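Local coordinates for single-stranded DNA-binding protein (Mycobacterium smegmatis, PDB 5GQO), which probably binds single-stranded DNA as a tetrameric OB-fold protein, the second SSB paralogue of this mycobacterium, at residues R84-S87 and A88-K92. Residues are numbered along the deposited sequence; the frame is centred on the assembly and turned at random.
Sequences RGVS and ASLGK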
# COMPACT_ATOMS: atom_id res chain seq x y z
N ARG B 84 8.26 5.73 22.15
CA ARG B 84 8.25 6.93 22.99
C ARG B 84 7.23 7.97 22.55
O ARG B 84 6.38 8.38 23.34
CB ARG B 84 9.66 7.51 23.18
CG ARG B 84 10.42 6.78 24.31
CD ARG B 84 11.80 7.34 24.63
NE ARG B 84 12.80 7.03 23.60
CZ ARG B 84 13.31 5.81 23.37
NH1 ARG B 84 12.95 4.74 24.08
NH2 ARG B 84 14.22 5.67 22.40
N GLY B 85 7.30 8.39 21.29
CA GLY B 85 6.31 9.32 20.73
C GLY B 85 4.89 8.86 20.95
O GLY B 85 4.02 9.65 21.33
N VAL B 86 4.64 7.57 20.72
CA VAL B 86 3.28 7.07 20.78
C VAL B 86 2.78 7.04 22.20
O VAL B 86 1.61 7.36 22.45
CB VAL B 86 3.10 5.72 20.06
CG1 VAL B 86 1.71 5.16 20.33
CG2 VAL B 86 3.28 5.89 18.55
N SER B 87 3.62 6.62 23.15
CA SER B 87 3.14 6.54 24.56
C SER B 87 2.91 7.93 25.16
O SER B 87 1.97 8.15 25.87
CB SER B 87 4.13 5.76 25.41
OG SER B 87 5.39 6.39 25.26
N ALA B 88 3.72 8.89 24.78
CA ALA B 88 3.53 10.28 25.16
C ALA B 88 2.30 10.97 24.53
O ALA B 88 1.88 12.01 25.02
CB ALA B 88 4.75 11.07 24.75
N SER B 89 1.81 10.46 23.40
CA SER B 89 0.86 11.17 22.57
C SER B 89 -0.52 10.53 22.43
O SER B 89 -1.49 11.26 22.36
CB SER B 89 1.44 11.37 21.20
OG SER B 89 2.70 11.99 21.31
N LEU B 90 -0.62 9.20 22.44
CA LEU B 90 -1.87 8.53 22.10
C LEU B 90 -2.29 7.44 23.10
O LEU B 90 -1.48 6.88 23.83
CB LEU B 90 -1.73 7.83 20.76
CG LEU B 90 -1.24 8.62 19.53
CD1 LEU B 90 -1.15 7.75 18.30
CD2 LEU B 90 -2.19 9.77 19.21
N GLY B 91 -3.57 7.09 23.09
CA GLY B 91 -4.12 6.16 24.07
C GLY B 91 -5.43 5.61 23.56
O GLY B 91 -5.87 5.98 22.47
N LYS B 92 -6.06 4.77 24.37
CA LYS B 92 -7.29 4.10 24.00
C LYS B 92 -8.32 5.11 23.47
O LYS B 92 -8.48 6.19 24.05
CB LYS B 92 -7.87 3.37 25.21
CG LYS B 92 -8.92 2.29 24.95
CD LYS B 92 -9.27 1.66 26.31
CE LYS B 92 -10.08 0.38 26.25
NZ LYS B 92 -11.48 0.70 25.94
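Ser89 turns its hydroxyl back to the carbonyl oxygen of Gly85, one helical turn earlier, and OG donates to Gly85 O at 2.7 Å. The C=O...OG angle is 154° and the donor stands 18° from the carbonyl plane. The torsion explains the reach: with chi1 at -54°, OG lies anti to the carbonyl carbon and beside the backbone N, which directs it along the helix surface to residue i-4. The same OG is also hydrogen-bonded to the backbone N of Ala134 of the second subunit, so one hydroxyl ties the helix end to a neighbouring chain.

One residue earlier, Ala88 N gives a regular i to i-4 bond to Arg84 O at 3.1 Å, and the methyl CB of Ala88 rests 3.4 Å from that same Arg84 O. Val86 O accepts from Leu90 N at 2.9 Å and, weakly, from Ser89 N at 3.2 Å; it takes both N-H groups where the chain runs out of helix 80-89, the helix that in the OB fold links strand 73-79 to strand 95-105 and covers the barrel. Leu90 already has an extended backbone, evidence that the chain leaves the helix here.

Val86 and Leu90 line the buried side of this turn, the nearest approach between their side chains being CG1 of Val86 to CD1 of Leu90 at 4.4 Å, a loose apolar contact. Both side chains pack on Val125 of strand 124-126 and on Leu129 of the second subunit, while Val86 additionally meets Tyr49 and Phe51 of strand 46-55.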